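Local coordinates for protein flavohemoglobin (Malassezia yamatoensis, PDB 6O0A) that binds heme and FAD and, as in other flavohemoglobins, probably detoxifies nitric oxide by converting it to nitrate with electrons from NAD(P)H, at residues I39-L51 and Q67-S79. Numbering follows the deposited sequence.
Sequences IPHITPVFYGDML and QRDGTQARALAGS. With HEM (protoporphyrin IX containing Fe), chain C.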
ATOM      1  N   ILE A  39      -5.194   2.208  22.808  1.00 32.85           N
ATOM      2  CA  ILE A  39      -4.269   1.875  21.714  1.00 31.18           C
ATOM      3  C   ILE A  39      -3.215   2.955  21.465  1.00 38.04           C
ATOM      4  O   ILE A  39      -2.027   2.613  21.378  1.00 37.23           O
ATOM      5  CB  ILE A  39      -5.053   1.521  20.442  1.00 35.44           C
ATOM      6  CG1 ILE A  39      -5.646   0.108  20.532  1.00 36.24           C
ATOM      7  CG2 ILE A  39      -4.179   1.730  19.182  1.00 31.69           C
ATOM      8  CD1 ILE A  39      -4.651  -0.962  20.892  1.00 37.21           C
ATOM      9  N   PRO A  40      -3.565   4.239  21.301  1.00 30.40           N
ATOM     10  CA  PRO A  40      -2.517   5.248  21.062  1.00 32.83           C
ATOM     11  C   PRO A  40      -1.486   5.319  22.164  1.00 31.74           C
ATOM     12  O   PRO A  40      -0.341   5.720  21.916  1.00 32.77           O
ATOM     13  CB  PRO A  40      -3.308   6.562  20.961  1.00 33.20           C
ATOM     14  CG  PRO A  40      -4.675   6.151  20.581  1.00 37.35           C
ATOM     15  CD  PRO A  40      -4.913   4.840  21.245  1.00 31.15           C
ATOM     16  N   HIS A  41      -1.862   4.963  23.390  1.00 23.96           N
ATOM     17  CA  HIS A  41      -0.899   4.981  24.477  1.00 28.74           C
ATOM     18  C   HIS A  41      -0.091   3.692  24.522  1.00 21.61           C
ATOM     19  O   HIS A  41       1.094   3.722  24.869  1.00 24.97           O
ATOM     20  CB  HIS A  41      -1.622   5.217  25.803  1.00 26.23           C
ATOM     21  CG  HIS A  41      -2.447   6.467  25.817  1.00 40.04           C
ATOM     22  ND1 HIS A  41      -3.672   6.557  25.189  1.00 42.57           N
ATOM     23  CD2 HIS A  41      -2.218   7.681  26.371  1.00 41.82           C
ATOM     24  CE1 HIS A  41      -4.165   7.771  25.362  1.00 42.35           C
ATOM     25  NE2 HIS A  41      -3.302   8.473  26.076  1.00 45.79           N
ATOM     26  N   ILE A  42      -0.698   2.567  24.139  1.00 18.50           N
ATOM     27  CA  ILE A  42      -0.000   1.284  24.228  1.00 16.52           C
ATOM     28  C   ILE A  42       1.033   1.141  23.112  1.00 17.19           C
ATOM     29  O   ILE A  42       2.127   0.605  23.322  1.00 17.04           O
ATOM     30  CB  ILE A  42      -1.031   0.140  24.216  1.00 16.27           C
ATOM     31  CG1 ILE A  42      -1.854   0.153  25.508  1.00 19.48           C
ATOM     32  CG2 ILE A  42      -0.357  -1.221  24.015  1.00 22.08           C
ATOM     33  CD1 ILE A  42      -3.091  -0.714  25.468  1.00 20.67           C
ATOM     34  N   THR A  43       0.707   1.628  21.907  1.00 18.91           N
ATOM     35  CA  THR A  43       1.530   1.494  20.703  1.00 20.04           C
ATOM     36  C   THR A  43       2.992   1.891  20.880  1.00 17.24           C
ATOM     37  O   THR A  43       3.884   1.083  20.579  1.00 18.25           O
ATOM     38  CB  THR A  43       0.914   2.318  19.561  1.00 25.64           C
ATOM     39  OG1 THR A  43      -0.266   1.668  19.095  1.00 20.22           O
ATOM     40  CG2 THR A  43       1.900   2.478  18.410  1.00 32.18           C
ATOM     41  N   PRO A  44       3.300   3.118  21.324  1.00 20.93           N
ATOM     42  CA  PRO A  44       4.710   3.511  21.407  1.00 25.10           C
ATOM     43  C   PRO A  44       5.460   2.709  22.434  1.00 23.40           C
ATOM     44  O   PRO A  44       6.672   2.509  22.295  1.00 21.04           O
ATOM     45  CB  PRO A  44       4.645   4.998  21.789  1.00 31.06           C
ATOM     46  CG  PRO A  44       3.234   5.397  21.549  1.00 33.09           C
ATOM     47  CD  PRO A  44       2.428   4.196  21.822  1.00 32.24           C
ATOM     48  N   VAL A  45       4.764   2.232  23.466  1.00 22.87           N
ATOM     49  CA  VAL A  45       5.426   1.407  24.462  1.00 16.51           C
ATOM     50  C   VAL A  45       5.729   0.032  23.885  1.00 16.87           C
ATOM     51  O   VAL A  45       6.827  -0.505  24.065  1.00 17.04           O
ATOM     52  CB  VAL A  45       4.571   1.320  25.736  1.00 21.23           C
ATOM     53  CG1 VAL A  45       5.266   0.437  26.755  1.00 21.12           C
ATOM     54  CG2 VAL A  45       4.328   2.713  26.296  1.00 24.71           C
ATOM     55  N   PHE A  46       4.757  -0.557  23.186  1.00 12.10           N
ATOM     56  CA  PHE A  46       4.980  -1.823  22.503  1.00 12.90           C
ATOM     57  C   PHE A  46       6.203  -1.751  21.588  1.00 12.88           C
ATOM     58  O   PHE A  46       7.129  -2.569  21.696  1.00 13.65           O
ATOM     59  CB  PHE A  46       3.687  -2.174  21.754  1.00 13.66           C
ATOM     60  CG  PHE A  46       3.878  -2.953  20.481  1.00 14.76           C
ATOM     61  CD1 PHE A  46       4.577  -4.145  20.453  1.00 17.10           C
ATOM     62  CD2 PHE A  46       3.286  -2.495  19.310  1.00 14.54           C
ATOM     63  CE1 PHE A  46       4.720  -4.851  19.275  1.00 18.76           C
ATOM     64  CE2 PHE A  46       3.416  -3.208  18.130  1.00 17.50           C
ATOM     65  CZ  PHE A  46       4.136  -4.383  18.120  1.00 18.82           C
ATOM     66  N   TYR A  47       6.247  -0.751  20.701  1.00 14.00           N
ATOM     67  CA  TYR A  47       7.367  -0.656  19.769  1.00 13.53           C
ATOM     68  C   TYR A  47       8.666  -0.322  20.484  1.00 15.44           C
ATOM     69  O   TYR A  47       9.724  -0.860  20.137  1.00 17.39           O
ATOM     70  CB  TYR A  47       7.076   0.385  18.688  1.00 14.22           C
ATOM     71  CG  TYR A  47       6.176  -0.148  17.603  1.00 14.95           C
ATOM     72  CD1 TYR A  47       6.614  -1.150  16.737  1.00 17.61           C
ATOM     73  CD2 TYR A  47       4.882   0.339  17.446  1.00 16.26           C
ATOM     74  CE1 TYR A  47       5.780  -1.649  15.745  1.00 16.68           C
ATOM     75  CE2 TYR A  47       4.049  -0.157  16.459  1.00 20.03           C
ATOM     76  CZ  TYR A  47       4.508  -1.148  15.611  1.00 19.82           C
ATOM     77  OH  TYR A  47       3.676  -1.633  14.619  1.00 23.64           O
ATOM     78  N   GLY A  48       8.611   0.568  21.475  1.00 17.53           N
ATOM     79  CA  GLY A  48       9.815   0.875  22.234  1.00 16.78           C
ATOM     80  C   GLY A  48      10.431  -0.362  22.862  1.00 18.38           C
ATOM     81  O   GLY A  48      11.643  -0.596  22.751  1.00 17.50           O
ATOM     82  N   ASP A  49       9.599  -1.176  23.515  1.00 15.56           N
ATOM     83  CA  ASP A  49      10.066  -2.419  24.128  1.00 13.10           C
ATOM     84  C   ASP A  49      10.585  -3.388  23.074  1.00 16.23           C
ATOM     85  O   ASP A  49      11.669  -3.967  23.224  1.00 15.80           O
ATOM     86  CB  ASP A  49       8.928  -3.079  24.919  1.00 16.05           C
ATOM     87  CG  ASP A  49       8.536  -2.301  26.164  1.00 22.76           C
ATOM     88  OD1 ASP A  49       9.278  -1.380  26.570  1.00 22.53           O
ATOM     89  OD2 ASP A  49       7.475  -2.620  26.740  1.00 19.99           O
ATOM     90  N   MET A  50       9.807  -3.601  22.008  1.00 13.45           N
ATOM     91  CA  MET A  50      10.205  -4.582  21.001  1.00 13.83           C
ATOM     92  C   MET A  50      11.504  -4.183  20.314  1.00 16.12           C
ATOM     93  O   MET A  50      12.391  -5.017  20.108  1.00 15.18           O
ATOM     94  CB  MET A  50       9.103  -4.764  19.958  1.00 12.21           C
ATOM     95  CG  MET A  50       9.518  -5.768  18.893  1.00 13.95           C
ATOM     96  SD  MET A  50       8.127  -6.257  17.857  1.00 16.84           S
ATOM     97  CE  MET A  50       7.668  -4.675  17.127  1.00 15.62           C
ATOM     98  N   LEU A  51      11.624  -2.915  19.926  1.00 15.59           N
ATOM     99  CA  LEU A  51      12.797  -2.488  19.176  1.00 15.97           C
ATOM    100  C   LEU A  51      14.034  -2.330  20.055  1.00 18.09           C
ATOM    101  O   LEU A  51      15.157  -2.333  19.533  1.00 17.96           O
ATOM    102  CB  LEU A  51      12.479  -1.192  18.421  1.00 16.76           C
ATOM    103  CG  LEU A  51      11.358  -1.380  17.384  1.00 14.88           C
ATOM    104  CD1 LEU A  51      11.042  -0.074  16.667  1.00 16.39           C
ATOM    105  CD2 LEU A  51      11.710  -2.470  16.362  1.00 18.61           C
ATOM    106  N   GLN A  67       7.743   5.256  13.173  1.00 15.22           N
ATOM    107  CA  GLN A  67       7.824   5.310  14.632  1.00 17.39           C
ATOM    108  C   GLN A  67       7.824   6.746  15.132  1.00 16.77           C
ATOM    109  O   GLN A  67       7.145   7.072  16.115  1.00 20.59           O
ATOM    110  CB  GLN A  67       9.087   4.585  15.110  1.00 15.38           C
ATOM    111  CG  GLN A  67       9.051   3.094  14.860  1.00 15.92           C
ATOM    112  CD  GLN A  67       7.942   2.446  15.639  1.00 18.16           C
ATOM    113  OE1 GLN A  67       7.771   2.734  16.824  1.00 20.78           O
ATOM    114  NE2 GLN A  67       7.151   1.604  14.979  1.00 16.23           N
ATOM    115  N   ARG A  68       8.594   7.619  14.476  1.00 16.10           N
ATOM    116  CA  ARG A  68       8.672   9.013  14.896  1.00 16.15           C
ATOM    117  C   ARG A  68       7.356   9.746  14.663  1.00 24.71           C
ATOM    118  O   ARG A  68       6.949  10.561  15.498  1.00 25.07           O
ATOM    119  CB  ARG A  68       9.811   9.712  14.168  1.00 17.68           C
ATOM    120  CG  ARG A  68      11.151   9.095  14.501  1.00 16.52           C
ATOM    121  CD  ARG A  68      12.263   9.784  13.796  1.00 23.25           C
ATOM    122  NE  ARG A  68      13.549   9.382  14.370  1.00 28.43           N
ATOM    123  CZ  ARG A  68      14.725   9.779  13.899  1.00 28.26           C
ATOM    124  NH1 ARG A  68      14.780  10.571  12.838  1.00 30.46           N
ATOM    125  NH2 ARG A  68      15.841   9.375  14.487  1.00 30.64           N
ATOM    126  N   ASP A  69       6.680   9.494  13.529  1.00 19.43           N
ATOM    127  CA  ASP A  69       5.369  10.090  13.250  0.57 21.57           C
ATOM    128  C   ASP A  69       4.316   9.612  14.239  1.00 22.37           C
ATOM    129  O   ASP A  69       3.340  10.319  14.515  1.00 24.78           O
ATOM    130  CB  ASP A  69       4.939   9.748  11.812  0.57 19.63           C
ATOM    131  CG  ASP A  69       3.465  10.095  11.514  0.57 22.59           C
ATOM    132  OD1 ASP A  69       2.555   9.349  11.958  0.57 20.78           O
ATOM    133  OD2 ASP A  69       3.218  11.110  10.824  0.57 20.43           O
ATOM    134  N   GLY A  70       4.470   8.384  14.727  1.00 21.82           N
ATOM    135  CA  GLY A  70       3.592   7.847  15.748  1.00 25.97           C
ATOM    136  C   GLY A  70       2.222   7.417  15.275  1.00 33.31           C
ATOM    137  O   GLY A  70       1.814   6.275  15.500  1.00 29.29           O
ATOM    138  N   THR A  71       1.472   8.327  14.655  1.00 35.20           N
ATOM    139  CA  THR A  71       0.147   7.946  14.181  1.00 33.50           C
ATOM    140  C   THR A  71       0.230   6.756  13.237  1.00 33.16           C
ATOM    141  O   THR A  71      -0.565   5.815  13.347  1.00 32.25           O
ATOM    142  CB  THR A  71      -0.530   9.129  13.501  1.00 35.71           C
ATOM    143  OG1 THR A  71       0.001   9.300  12.181  1.00 34.28           O
ATOM    144  CG2 THR A  71      -0.259  10.364  14.300  1.00 30.63           C
ATOM    145  N   GLN A  72       1.212   6.764  12.327  1.00 24.41           N
ATOM    146  CA  GLN A  72       1.333   5.683  11.357  1.00 26.73           C
ATOM    147  C   GLN A  72       1.478   4.341  12.063  1.00 29.26           C
ATOM    148  O   GLN A  72       0.723   3.399  11.798  1.00 35.74           O
ATOM    149  CB  GLN A  72       2.520   5.947  10.423  1.00 21.33           C
ATOM    150  N   ALA A  73       2.413   4.256  13.006  1.00 27.16           N
ATOM    151  CA  ALA A  73       2.689   3.000  13.701  1.00 29.16           C
ATOM    152  C   ALA A  73       1.488   2.446  14.463  1.00 23.92           C
ATOM    153  O   ALA A  73       1.489   1.261  14.804  1.00 31.57           O
ATOM    154  CB  ALA A  73       3.859   3.195  14.668  1.00 35.39           C
ATOM    155  N   ARG A  74       0.459   3.262  14.741  1.00 25.42           N
ATOM    156  CA  ARG A  74      -0.724   2.752  15.433  1.00 26.48           C
ATOM    157  C   ARG A  74      -1.493   1.722  14.608  1.00 30.29           C
ATOM    158  O   ARG A  74      -2.354   1.024  15.157  1.00 26.62           O
ATOM    159  CB  ARG A  74      -1.678   3.901  15.773  1.00 29.89           C
ATOM    160  CG  ARG A  74      -1.143   4.875  16.794  1.00 36.61           C
ATOM    161  CD  ARG A  74      -2.067   6.073  16.903  1.00 35.11           C
ATOM    162  NE  ARG A  74      -1.490   7.137  17.720  1.00 40.57           N
ATOM    163  CZ  ARG A  74      -1.941   8.386  17.729  1.00 44.66           C
ATOM    164  NH1 ARG A  74      -2.970   8.717  16.961  1.00 46.59           N
ATOM    165  NH2 ARG A  74      -1.364   9.302  18.497  1.00 40.79           N
ATOM    166  N   ALA A  75      -1.221   1.633  13.303  1.00 35.30           N
ATOM    167  CA  ALA A  75      -2.051   0.818  12.423  1.00 32.30           C
ATOM    168  C   ALA A  75      -2.065  -0.647  12.853  1.00 31.68           C
ATOM    169  O   ALA A  75      -3.105  -1.311  12.762  1.00 29.80           O
ATOM    170  CB  ALA A  75      -1.569   0.955  10.978  1.00 33.21           C
ATOM    171  N   LEU A  76      -0.929  -1.164  13.337  1.00 29.57           N
ATOM    172  CA  LEU A  76      -0.838  -2.584  13.670  1.00 28.03           C
ATOM    173  C   LEU A  76      -1.823  -2.938  14.777  1.00 32.22           C
ATOM    174  O   LEU A  76      -2.677  -3.816  14.612  1.00 26.29           O
ATOM    175  CB  LEU A  76       0.596  -2.956  14.081  1.00 28.26           C
ATOM    176  CG  LEU A  76       0.956  -4.455  14.213  1.00 30.55           C
ATOM    177  CD1 LEU A  76       2.467  -4.702  14.074  1.00 29.14           C
ATOM    178  CD2 LEU A  76       0.452  -5.099  15.513  1.00 29.25           C
ATOM    179  N   ALA A  77      -1.713  -2.266  15.923  1.00 32.20           N
ATOM    180  CA  ALA A  77      -2.654  -2.534  17.006  1.00 31.61           C
ATOM    181  C   ALA A  77      -4.066  -2.094  16.629  1.00 31.49           C
ATOM    182  O   ALA A  77      -5.050  -2.746  17.005  1.00 26.87           O
ATOM    183  CB  ALA A  77      -2.192  -1.841  18.288  1.00 33.43           C
ATOM    184  N   GLY A  78      -4.184  -0.992  15.888  1.00 29.34           N
ATOM    185  CA  GLY A  78      -5.506  -0.496  15.523  1.00 28.91           C
ATOM    186  C   GLY A  78      -6.273  -1.476  14.655  1.00 36.28           C
ATOM    187  O   GLY A  78      -7.482  -1.669  14.831  1.00 37.53           O
ATOM    188  N   SER A  79      -5.580  -2.114  13.710  1.00 32.96           N
ATOM    189  CA  SER A  79      -6.201  -3.165  12.910  1.00 27.37           C
ATOM    190  C   SER A  79      -6.688  -4.316  13.781  1.00 25.78           C
ATOM    191  O   SER A  79      -7.656  -4.993  13.422  1.00 25.77           O
ATOM    192  CB  SER A  79      -5.211  -3.685  11.869  1.00 23.96           C
ATOM    193  OG  SER A  79      -4.148  -4.380  12.499  1.00 26.57           O
TER
HETATM  194  CHA HEM C 402       2.459  -2.928   8.573  1.00 16.79           C
HETATM  195  CHB HEM C 402      -0.965  -5.296  11.115  1.00 19.81           C
HETATM  196  CHC HEM C 402       2.382  -8.442  12.678  1.00 18.14           C
HETATM  197  CHD HEM C 402       5.856  -5.702  10.690  1.00 13.25           C
HETATM  198  C1A HEM C 402       1.240  -3.308   9.105  1.00 15.68           C
HETATM  199  C2A HEM C 402      -0.034  -2.666   8.864  1.00 17.37           C
HETATM  200  C3A HEM C 402      -0.974  -3.320   9.557  1.00 21.80           C
HETATM  201  C4A HEM C 402      -0.330  -4.395  10.285  1.00 23.25           C
HETATM  202  CMA HEM C 402      -2.481  -2.997   9.613  1.00 22.27           C
HETATM  203  CAA HEM C 402      -0.253  -1.455   7.932  1.00 21.86           C
HETATM  204  CBA HEM C 402      -0.526  -2.058   6.556  1.00 23.78           C
HETATM  205  CGA HEM C 402      -0.673  -0.957   5.534  1.00 36.86           C
HETATM  206  O1A HEM C 402       0.212  -0.068   5.470  1.00 37.78           O
HETATM  207  O2A HEM C 402      -1.675  -0.969   4.777  1.00 41.98           O
HETATM  208  C1B HEM C 402      -0.365  -6.362  11.756  1.00 18.23           C
HETATM  209  C2B HEM C 402      -1.031  -7.336  12.601  1.00 16.56           C
HETATM  210  C3B HEM C 402      -0.101  -8.201  13.050  1.00 20.11           C
HETATM  211  C4B HEM C 402       1.175  -7.809  12.481  1.00 15.35           C
HETATM  212  CMB HEM C 402      -2.542  -7.295  12.905  1.00 21.94           C
HETATM  213  CAB HEM C 402      -0.270  -9.435  13.972  1.00 20.70           C
HETATM  214  CBB HEM C 402      -1.442 -10.029  14.250  1.00 18.94           C
HETATM  215  C1C HEM C 402       3.613  -7.943  12.305  1.00 18.03           C
HETATM  216  C2C HEM C 402       4.886  -8.510  12.672  1.00 14.33           C
HETATM  217  C3C HEM C 402       5.859  -7.760  12.123  1.00 14.40           C
HETATM  218  C4C HEM C 402       5.214  -6.683  11.405  1.00 14.17           C
HETATM  219  CMC HEM C 402       5.017  -9.791  13.527  1.00 18.42           C
HETATM  220  CAC HEM C 402       7.403  -7.892  12.222  1.00 16.52           C
HETATM  221  CBC HEM C 402       8.016  -8.446  13.285  1.00 21.98           C
HETATM  222  C1D HEM C 402       5.225  -4.727   9.947  1.00 12.39           C
HETATM  223  C2D HEM C 402       5.914  -3.704   9.181  1.00 17.88           C
HETATM  224  C3D HEM C 402       4.995  -2.932   8.606  1.00 17.87           C
HETATM  225  C4D HEM C 402       3.681  -3.434   8.970  1.00 15.30           C
HETATM  226  CMD HEM C 402       7.452  -3.564   9.095  1.00 16.95           C
HETATM  227  CAD HEM C 402       5.288  -1.714   7.703  1.00 14.43           C
HETATM  228  CBD HEM C 402       4.924  -0.454   8.483  1.00 19.69           C
HETATM  229  CGD HEM C 402       6.014  -0.069   9.458  1.00 24.23           C
HETATM  230  O1D HEM C 402       7.209  -0.018   9.059  1.00 18.74           O
HETATM  231  O2D HEM C 402       5.684   0.213  10.644  1.00 25.99           O
HETATM  232  NA  HEM C 402       1.020  -4.362   9.979  1.00 15.74           N
HETATM  233  NB  HEM C 402       0.973  -6.681  11.709  1.00 16.62           N
HETATM  234  NC  HEM C 402       3.841  -6.828  11.521  1.00 13.74           N
HETATM  235  ND  HEM C 402       3.866  -4.541   9.787  1.00 14.71           N
HETATM  236 FE   HEM C 402       2.386  -5.771  10.533  1.00 18.44          FE
HETATM  237  O   HOH W   1       0.280  -0.257  16.960  1.00 28.61           O
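Ile39 meets Ala77 at the N-terminal end of 39-51: with CG1 beside the backbone N, its CD1 reaches 3.7 Å from Ala77 CB. The small Ala77 and Gly78, neighbours on the second helix, let the branched Ile39 come close. One residue on, Pro40 CB lies off-centre over one face of the Arg74 guanidinium, 3.8 Å from Arg74 NE, and Thr71 CA lies off-centre over the opposite face; arginine suits the spot because its long chain carries the guanidinium past Thr43 to Pro40. Thr43 fits the closest backbone approach, 5.9 Å between its CA and that of Arg74, because it is small and two-sided. Its CG2 touches Ala73, and its OG1 is hydrogen-bonded to a water, 2.9 Å away, which donates to Ala73 O and accepts from Ala77 N. Phe46 CE2 lies over the rim of one face of Tyr47 and makes a loose apolar contact with Leu76 CD2. Tyr47 offers a long, flat ring: on its other face Gln67, bent at chi2 (-63°), places NE2 3.2 Å above the ring centre, amide and ring planes 61° apart, while Tyr47 OH still comes 3.3 Å from Leu76 CD1. Ala73 O lies at the ring edge, 3.4 Å from Tyr47 CE2. Leu76 in turn sets its CG 3.4 Å from heme NB, so Tyr47 backs a residue lying against the porphyrin. Leu51 ends the row, its CD1 resting on the Gln67 amide. Arg68 and Asp69 touch FAD; within the globin domain the axes of 39-51 and 75-79 cross at 130°, and Ile42 and Met50 pack against Ala126 and Tyr122 of helix 115-131.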